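PDB 4ZOQ: intracellular serine protease from Bacillus licheniformis, which acts as a lanthipeptide protease that cleaves peptide bonds sequence-specifically, probably by the serine endopeptidase mechanism of the subtilisin (S8) family. Local coordinates for residues A48-G53 with K121-A126; Y117-A122 with I136-Y141; H131-I136 with L288-Y293. One frame throughout, in Å; residues are numbered along the deposited sequence.

Contact 1: residues A48-G53 with K121-A126; sequences ALIDSG and KAMVDA
The strand bearing A48 and I50 lies almost exactly antiparallel to the helical turns bearing A122, M123 and A126: the short axes make an angle of 171° and approach to 9.4 Å. Two pairs set the register. The CA atoms of A48 and A126 are 6.2 Å apart, those of I50 and A122 6.9 Å, so a two-residue step along the strand answers a four-residue step back along the helix. Alanine suits the closest pair, where CB of A48 meets CB of A126 at 3.6 Å: with single methyl groups on both sides, the strand and helix backbones can come this near. I50 bridges the slightly wider gap. With CG1 beside the backbone N (chi1 -59°) and the chain then extended, CD1 reaches forward between two helix residues, 3.8 Å from CB of A122 and 3.8 Å from CG of M123. The methionine chain crosses the isoleucine at about a right angle; its SD packs on I136, and the bend at chi3 turns only CE aside. In the subtilase α/β fold, helix 116-128 belongs to the crossover from strand 102-110 to strand 133-136 and covers strand 46-51, which lies between them; Y106, I134 and I136 enlarge this apolar layer. No hydrogen bond joins the two segments. D51, at the C-terminal end of the strand, has its side chain roughly on the other side, toward H86 and T90. It is predicted to belong to the charge relay system, and its OD1 is hydrogen-bonded to ND1 of H86 while its OD2 is held by OG1 of T90.

Contact 2: residues Y117-A122 with I136-Y141; sequences YNIMKA and ISTGSY
I119 is the one residue of 117-122 that touches 136-141, and it does so with both of its branches. All of the contact is apolar. CG2 of I119 lies 4.0 Å from CD1 of I136 and 4.1 Å from CG2 of I136, so a single methyl sits against both branches of the other isoleucine, the two side chains meeting at an oblique angle. The longer branch, kept beside the backbone N (chi1 -61°), diverges from it and brings CD1 to 4.2 Å from CG2 of T138. Branched chains suit these places: isoleucine meets two partners with two arms, and threonine offers a methyl to I119 at a place that is only partly buried, where its side chain also touches L109. V108, I50 and Y155 close in around I119, making it a junction between helix 116-128, the central sheet and helix 146-164. In subtilases the chain just beyond this sheet strand commonly borders the substrate-binding cleft; consistent with that, the side chain of T138 is about 5 Å from that of H86.

Polar interactions lie within the segments or lead elsewhere. S137 is the centre of an inverse gamma turn, with a weak bond of 3.0 Å from N of T138 to O of I136, and its OG is hydrogen-bonded to O of S276, the predicted nucleophile. On the outer side of the helix, K121 forms a salt bridge with D56 of the other protein chain, and OH of Y117 is bonded to O of that same D56.

Contact 3: residues H131-I136 with L288-Y293; sequences HEVINI and LVISEY
I290 reaches V133 and E132 through an extended chain: chi1 of -70° sets its CG1 beside the backbone N, and chi2 of 163° carries CD1 straight on toward the strand. V133 answers with CG2, the branch that chi1 of 177° leaves beside its own backbone N. CD1 of I290 therefore comes to 3.7 Å from CG2 of V133, the two side chains passing at a slant, and the same methyl lies 3.9 Å from CB of E132. One terminal methyl thus touches two successive residues, E132 and V133. The backbones stay well apart, with CA of E132 and CA of I290 8.3 Å from each other; the CG1-CD1 arm of isoleucine spans the gap, while the shorter valine meets it with one methyl.

Helix 275-297 is the long helix that, as in subtilases generally, has the catalytic serine near its start, here probably S276. The present contact lies about four turns further on, well away from the predicted catalytic residues. Here the helix packs on the face of the largely parallel sheet turned from helix 116-128, giving the layered α/β/α core of the family; V133 also touches A283, about two turns earlier, and I290 leans on V306 of helix 303-313.

Glutamate suits the partly exposed position 132 because its aliphatic and charged parts can serve different neighbours. While CB lies against I290, the bend at chi2 takes the carboxylate off to other partners: OE2 forms a salt bridge with R294, an arginine one helical turn beyond that isoleucine, and OE1 accepts a hydrogen bond from N of K46.

All three contacts belong to the buried core rather than the surface, and none has a hydrogen bond between its segments. Contacts 1 and 2 share helix 116-128, with K121 and A122 common to their segments, and merge into one apolar layer where CD1 of I50 is 3.9 Å from CG1 of I136. Contact 3 lies on the other face of the sheet; it is tied to contact 1 because strands 46-51 and 133-136 are hydrogen-bonded neighbours. Contacts 1 and 2 both lie near the predicted catalytic residues, the first relying on small alanines for its closest pair, the second on branched chains. Contact 3, away from those residues, is the one with a carboxylate-bearing side chain at the interface.

Contact 1: residues A48-G53 with K121-A126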
loop_
_atom_site.group_PDB
_atom_site.type_symbol
_atom_site.label_atom_id
_atom_site.label_comp_id
_atom_site.label_asym_id
_atom_site.label_seq_id
_atom_site.Cartn_x
_atom_site.Cartn_y
_atom_site.Cartn_z
ATOM N N ALA B 48 5.715 4.328 4.902
ATOM C CA ALA B 48 4.681 5.278 4.521
ATOM C C ALA B 48 3.374 4.550 4.208
ATOM O O ALA B 48 3.340 3.606 3.427
ATOM C CB ALA B 48 5.125 6.103 3.350
ATOM N N LEU B 49 2.314 4.988 4.862
ATOM C CA LEU B 49 0.999 4.403 4.728
ATOM C C LEU B 49 0.107 5.264 3.842
ATOM O O LEU B 49 -0.552 6.175 4.345
ATOM C CB LEU B 49 0.357 4.270 6.104
ATOM C CG LEU B 49 -0.989 3.544 6.093
ATOM C CD1 LEU B 49 -0.792 2.049 6.197
ATOM C CD2 LEU B 49 -1.925 4.072 7.192
ATOM N N ILE B 50 0.091 5.006 2.534
ATOM C CA ILE B 50 -0.742 5.805 1.626
ATOM C C ILE B 50 -2.133 5.199 1.590
ATOM O O ILE B 50 -2.399 4.269 0.836
ATOM C CB ILE B 50 -0.156 5.867 0.199
ATOM C CG1 ILE B 50 1.236 6.468 0.245
ATOM C CG2 ILE B 50 -1.044 6.666 -0.715
ATOM C CD1 ILE B 50 1.839 6.662 -1.029
ATOM N N ASP B 51 -3.040 5.756 2.378
ATOM C CA ASP B 51 -4.285 5.072 2.637
ATOM C C ASP B 51 -5.322 6.101 3.055
ATOM O O ASP B 51 -5.267 7.247 2.607
ATOM C CB ASP B 51 -4.100 4.008 3.729
ATOM C CG ASP B 51 -4.929 2.733 3.478
ATOM O OD1 ASP B 51 -6.183 2.811 3.433
ATOM O OD2 ASP B 51 -4.332 1.642 3.410
ATOM N N SER B 52 -6.259 5.679 3.903
ATOM C CA SER B 52 -7.405 6.505 4.303
ATOM C C SER B 52 -7.199 7.233 5.638
ATOM O O SER B 52 -8.166 7.576 6.328
ATOM C CB SER B 52 -8.677 5.660 4.374
ATOM O OG SER B 52 -8.656 4.817 5.507
ATOM N N GLY B 53 -5.948 7.437 6.023
ATOM C CA GLY B 53 -5.656 8.080 7.290
ATOM C C GLY B 53 -5.307 7.049 8.329
ATOM O O GLY B 53 -4.953 5.929 8.004
ATOM N N LYS B 121 1.532 12.317 -5.341
ATOM C CA LYS B 121 2.099 13.373 -4.522
ATOM C C LYS B 121 2.581 12.793 -3.200
ATOM O O LYS B 121 3.666 13.133 -2.726
ATOM C CB LYS B 121 1.091 14.478 -4.283
ATOM C CG LYS B 121 1.684 15.698 -3.611
ATOM C CD LYS B 121 0.578 16.695 -3.331
ATOM C CE LYS B 121 0.417 17.673 -4.476
ATOM N NZ LYS B 121 -0.746 18.559 -4.292
ATOM N N ALA B 122 1.775 11.905 -2.624
ATOM C CA ALA B 122 2.157 11.241 -1.387
ATOM C C ALA B 122 3.394 10.365 -1.600
ATOM O O ALA B 122 4.298 10.329 -0.754
ATOM C CB ALA B 122 1.004 10.406 -0.842
ATOM N N MET B 123 3.478 9.713 -2.748
ATOM C CA MET B 123 4.640 8.882 -3.007
ATOM C C MET B 123 5.884 9.742 -2.965
ATOM O O MET B 123 6.863 9.423 -2.279
ATOM C CB MET B 123 4.536 8.179 -4.371
ATOM C CG MET B 123 3.512 7.039 -4.413
ATOM S SD MET B 123 3.286 6.341 -6.075
ATOM C CE MET B 123 4.857 5.508 -6.381
ATOM N N VAL B 124 5.829 10.862 -3.672
ATOM C CA VAL B 124 6.994 11.700 -3.794
ATOM C C VAL B 124 7.365 12.300 -2.449
ATOM O O VAL B 124 8.534 12.282 -2.044
ATOM C CB VAL B 124 6.762 12.793 -4.832
ATOM C CG1 VAL B 124 7.929 13.761 -4.819
ATOM C CG2 VAL B 124 6.631 12.149 -6.190
ATOM N N ASP B 125 6.369 12.793 -1.731
ATOM C CA ASP B 125 6.625 13.350 -0.409
ATOM C C ASP B 125 7.241 12.307 0.498
ATOM O O ASP B 125 8.230 12.583 1.178
ATOM C CB ASP B 125 5.340 13.904 0.219
ATOM C CG ASP B 125 4.880 15.207 -0.432
ATOM O OD1 ASP B 125 5.692 15.843 -1.139
ATOM O OD2 ASP B 125 3.711 15.594 -0.243
ATOM N N ALA B 126 6.673 11.103 0.483
ATOM C CA ALA B 126 7.128 10.027 1.358
ATOM C C ALA B 126 8.609 9.712 1.119
ATOM O O ALA B 126 9.370 9.475 2.074
ATOM C CB ALA B 126 6.254 8.766 1.156
#

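Contact 2: residues Y117-A122 with I136-Y141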
loop_
_atom_site.group_PDB
_atom_site.type_symbol
_atom_site.label_atom_id
_atom_site.label_comp_id
_atom_site.label_asym_id
_atom_site.label_seq_id
_atom_site.Cartn_x
_atom_site.Cartn_y
_atom_site.Cartn_z
ATOM N N TYR B 117 -3.750 11.336 -8.461
ATOM C CA TYR B 117 -2.863 12.484 -8.329
ATOM C C TYR B 117 -2.341 12.583 -6.901
ATOM O O TYR B 117 -1.145 12.780 -6.676
ATOM C CB TYR B 117 -3.594 13.776 -8.714
ATOM C CG TYR B 117 -2.788 15.038 -8.499
ATOM C CD1 TYR B 117 -1.859 15.451 -9.442
ATOM C CD2 TYR B 117 -2.920 15.791 -7.329
ATOM C CE1 TYR B 117 -1.110 16.592 -9.253
ATOM C CE2 TYR B 117 -2.164 16.947 -7.128
ATOM C CZ TYR B 117 -1.259 17.335 -8.099
ATOM O OH TYR B 117 -0.484 18.466 -7.939
ATOM N N ASN B 118 -3.233 12.497 -5.925
ATOM C CA ASN B 118 -2.759 12.549 -4.543
ATOM C C ASN B 118 -1.889 11.359 -4.144
ATOM O O ASN B 118 -1.054 11.488 -3.242
ATOM C CB ASN B 118 -3.919 12.730 -3.573
ATOM C CG ASN B 118 -4.374 14.165 -3.505
ATOM O OD1 ASN B 118 -3.600 15.078 -3.815
ATOM N ND2 ASN B 118 -5.624 14.383 -3.114
ATOM N N ILE B 119 -2.072 10.213 -4.802
ATOM C CA ILE B 119 -1.251 9.063 -4.482
ATOM C C ILE B 119 0.183 9.352 -4.913
ATOM O O ILE B 119 1.147 9.089 -4.168
ATOM C CB ILE B 119 -1.767 7.765 -5.141
ATOM C CG1 ILE B 119 -3.176 7.460 -4.651
ATOM C CG2 ILE B 119 -0.811 6.599 -4.838
ATOM C CD1 ILE B 119 -3.824 6.313 -5.341
ATOM N N MET B 120 0.314 9.905 -6.115
ATOM C CA MET B 120 1.624 10.272 -6.653
ATOM C C MET B 120 2.301 11.320 -5.770
ATOM O O MET B 120 3.490 11.203 -5.455
ATOM C CB MET B 120 1.495 10.822 -8.077
ATOM C CG MET B 120 0.848 9.878 -9.038
ATOM S SD MET B 120 0.970 10.428 -10.763
ATOM C CE MET B 120 -0.620 9.842 -11.365
ATOM N N LYS B 121 1.532 12.317 -5.341
ATOM C CA LYS B 121 2.099 13.373 -4.522
ATOM C C LYS B 121 2.581 12.793 -3.200
ATOM O O LYS B 121 3.666 13.133 -2.726
ATOM C CB LYS B 121 1.091 14.478 -4.283
ATOM C CG LYS B 121 1.684 15.698 -3.611
ATOM C CD LYS B 121 0.578 16.695 -3.331
ATOM C CE LYS B 121 0.417 17.673 -4.476
ATOM N NZ LYS B 121 -0.746 18.559 -4.292
ATOM N N ALA B 122 1.775 11.905 -2.624
ATOM C CA ALA B 122 2.157 11.241 -1.387
ATOM C C ALA B 122 3.394 10.365 -1.600
ATOM O O ALA B 122 4.298 10.329 -0.754
ATOM C CB ALA B 122 1.004 10.406 -0.842
ATOM N N ILE B 136 0.967 0.919 -0.662
ATOM C CA ILE B 136 -0.248 1.494 -1.249
ATOM C C ILE B 136 -1.341 0.419 -1.410
ATOM O O ILE B 136 -1.389 -0.291 -2.414
ATOM C CB ILE B 136 0.032 2.160 -2.635
ATOM C CG1 ILE B 136 1.190 3.150 -2.560
ATOM C CG2 ILE B 136 -1.201 2.892 -3.148
ATOM C CD1 ILE B 136 1.706 3.601 -3.931
ATOM N N SER B 137 -2.222 0.313 -0.417
ATOM C CA SER B 137 -3.249 -0.734 -0.418
ATOM C C SER B 137 -4.531 -0.249 -1.082
ATOM O O SER B 137 -5.622 -0.313 -0.507
ATOM C CB SER B 137 -3.554 -1.220 1.016
ATOM O OG SER B 137 -2.615 -2.182 1.464
ATOM N N THR B 138 -4.385 0.246 -2.297
ATOM C CA THR B 138 -5.509 0.746 -3.072
ATOM C C THR B 138 -5.030 0.859 -4.510
ATOM O O THR B 138 -3.830 0.759 -4.789
ATOM C CB THR B 138 -6.022 2.100 -2.542
ATOM O OG1 THR B 138 -7.249 2.452 -3.198
ATOM C CG2 THR B 138 -4.967 3.207 -2.718
ATOM N N GLY B 139 -5.958 1.024 -5.436
ATOM C CA GLY B 139 -5.594 1.111 -6.835
ATOM C C GLY B 139 -6.784 1.555 -7.652
ATOM O O GLY B 139 -7.891 1.666 -7.128
ATOM N N SER B 140 -6.562 1.818 -8.931
ATOM C CA SER B 140 -7.651 2.158 -9.813
ATOM C C SER B 140 -7.517 1.291 -11.049
ATOM O O SER B 140 -6.398 0.900 -11.411
ATOM C CB SER B 140 -7.622 3.640 -10.180
ATOM O OG SER B 140 -6.512 3.924 -11.023
ATOM N N TYR B 141 -8.649 0.977 -11.681
ATOM C CA TYR B 141 -8.632 0.283 -12.977
ATOM C C TYR B 141 -8.786 1.315 -14.079
ATOM O O TYR B 141 -9.852 1.906 -14.260
ATOM C CB TYR B 141 -9.713 -0.772 -13.049
ATOM C CG TYR B 141 -9.526 -1.859 -12.019
ATOM C CD1 TYR B 141 -9.949 -1.664 -10.709
ATOM C CD2 TYR B 141 -8.917 -3.076 -12.347
ATOM C CE1 TYR B 141 -9.787 -2.639 -9.750
ATOM C CE2 TYR B 141 -8.753 -4.073 -11.389
ATOM C CZ TYR B 141 -9.196 -3.849 -10.086
ATOM O OH TYR B 141 -9.053 -4.815 -9.097
#

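Contact 3: residues H131-I136 with L288-Y293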
loop_
_atom_site.group_PDB
_atom_site.type_symbol
_atom_site.label_atom_id
_atom_site.label_comp_id
_atom_site.label_asym_id
_atom_site.label_seq_id
_atom_site.Cartn_x
_atom_site.Cartn_y
_atom_site.Cartn_z
ATOM N N HIS B 131 11.382 7.988 4.066
ATOM C CA HIS B 131 10.751 6.667 4.212
ATOM C C HIS B 131 11.439 5.637 3.335
ATOM O O HIS B 131 11.598 5.848 2.136
ATOM C CB HIS B 131 9.270 6.742 3.838
ATOM C CG HIS B 131 8.449 7.523 4.814
ATOM N ND1 HIS B 131 8.402 8.904 4.813
ATOM C CD2 HIS B 131 7.675 7.119 5.847
ATOM C CE1 HIS B 131 7.623 9.313 5.800
ATOM N NE2 HIS B 131 7.169 8.252 6.441
ATOM N N GLU B 132 11.795 4.499 3.915
ATOM C CA GLU B 132 12.470 3.447 3.160
ATOM C C GLU B 132 11.498 2.484 2.478
ATOM O O GLU B 132 11.868 1.801 1.519
ATOM C CB GLU B 132 13.426 2.659 4.055
ATOM C CG GLU B 132 14.597 3.431 4.638
ATOM C CD GLU B 132 14.350 3.966 6.053
ATOM O OE1 GLU B 132 13.202 4.386 6.409
ATOM O OE2 GLU B 132 15.326 3.880 6.837
ATOM N N VAL B 133 10.266 2.436 2.982
ATOM C CA VAL B 133 9.215 1.585 2.427
ATOM C C VAL B 133 7.873 2.336 2.259
ATOM O O VAL B 133 7.459 3.108 3.133
ATOM C CB VAL B 133 8.968 0.336 3.296
ATOM C CG1 VAL B 133 7.807 -0.501 2.715
ATOM C CG2 VAL B 133 10.237 -0.490 3.434
ATOM N N ILE B 134 7.221 2.128 1.115
ATOM C CA ILE B 134 5.881 2.648 0.876
ATOM C C ILE B 134 4.861 1.523 0.638
ATOM O O ILE B 134 5.095 0.570 -0.104
ATOM C CB ILE B 134 5.859 3.634 -0.328
ATOM C CG1 ILE B 134 6.758 4.845 -0.037
ATOM C CG2 ILE B 134 4.429 4.083 -0.660
ATOM C CD1 ILE B 134 7.006 5.736 -1.232
ATOM N N ASN B 135 3.727 1.629 1.294
ATOM C CA ASN B 135 2.660 0.681 1.070
ATOM C C ASN B 135 1.440 1.380 0.496
ATOM O O ASN B 135 0.917 2.315 1.120
ATOM C CB ASN B 135 2.292 -0.020 2.374
ATOM C CG ASN B 135 1.239 -1.070 2.172
ATOM O OD1 ASN B 135 1.533 -2.252 1.918
ATOM N ND2 ASN B 135 -0.002 -0.644 2.241
ATOM N N ILE B 136 0.967 0.919 -0.662
ATOM C CA ILE B 136 -0.248 1.494 -1.249
ATOM C C ILE B 136 -1.341 0.419 -1.410
ATOM O O ILE B 136 -1.389 -0.291 -2.414
ATOM C CB ILE B 136 0.032 2.160 -2.635
ATOM C CG1 ILE B 136 1.190 3.150 -2.560
ATOM C CG2 ILE B 136 -1.201 2.892 -3.148
ATOM C CD1 ILE B 136 1.706 3.601 -3.931
ATOM N N LEU B 288 11.289 -5.109 8.325
ATOM C CA LEU B 288 12.065 -5.964 9.222
ATOM C C LEU B 288 13.467 -6.262 8.672
ATOM O O LEU B 288 14.444 -6.223 9.422
ATOM C CB LEU B 288 11.329 -7.275 9.508
ATOM C CG LEU B 288 10.227 -7.253 10.559
ATOM C CD1 LEU B 288 9.810 -8.700 10.880
ATOM C CD2 LEU B 288 10.714 -6.518 11.822
ATOM N N VAL B 289 13.554 -6.555 7.369
ATOM C CA VAL B 289 14.828 -6.868 6.727
ATOM C C VAL B 289 15.740 -5.644 6.761
ATOM O O VAL B 289 16.917 -5.755 7.121
ATOM C CB VAL B 289 14.632 -7.335 5.283
ATOM C CG1 VAL B 289 15.958 -7.308 4.518
ATOM C CG2 VAL B 289 14.034 -8.724 5.273
ATOM N N ILE B 290 15.189 -4.478 6.429
ATOM C CA ILE B 290 15.969 -3.260 6.487
ATOM C C ILE B 290 16.504 -3.044 7.915
ATOM O O ILE B 290 17.685 -2.749 8.096
ATOM C CB ILE B 290 15.150 -2.026 6.024
ATOM C CG1 ILE B 290 14.884 -2.092 4.516
ATOM C CG2 ILE B 290 15.903 -0.728 6.356
ATOM C CD1 ILE B 290 13.799 -1.203 4.020
ATOM N N SER B 291 15.651 -3.240 8.922
ATOM C CA SER B 291 16.062 -3.067 10.311
ATOM C C SER B 291 17.210 -4.032 10.660
ATOM O O SER B 291 18.257 -3.614 11.161
ATOM C CB SER B 291 14.873 -3.300 11.240
ATOM O OG SER B 291 13.836 -2.363 10.983
ATOM N N GLU B 292 17.050 -5.316 10.333
ATOM C CA GLU B 292 18.120 -6.244 10.649
ATOM C C GLU B 292 19.419 -5.889 9.908
ATOM O O GLU B 292 20.503 -5.885 10.496
ATOM C CB GLU B 292 17.735 -7.672 10.317
ATOM C CG GLU B 292 18.872 -8.617 10.580
ATOM C CD GLU B 292 18.416 -9.977 11.009
ATOM O OE1 GLU B 292 17.415 -10.064 11.760
ATOM O OE2 GLU B 292 19.069 -10.958 10.599
ATOM N N TYR B 293 19.303 -5.575 8.625
ATOM C CA TYR B 293 20.489 -5.312 7.815
ATOM C C TYR B 293 21.253 -4.096 8.346
ATOM O O TYR B 293 22.478 -4.110 8.452
ATOM C CB TYR B 293 20.091 -5.087 6.351
ATOM C CG TYR B 293 21.256 -4.997 5.398
ATOM C CD1 TYR B 293 22.017 -3.830 5.287
ATOM C CD2 TYR B 293 21.615 -6.100 4.617
ATOM C CE1 TYR B 293 23.100 -3.755 4.391
ATOM C CE2 TYR B 293 22.693 -6.049 3.727
ATOM C CZ TYR B 293 23.427 -4.877 3.619
ATOM O OH TYR B 293 24.489 -4.836 2.753
#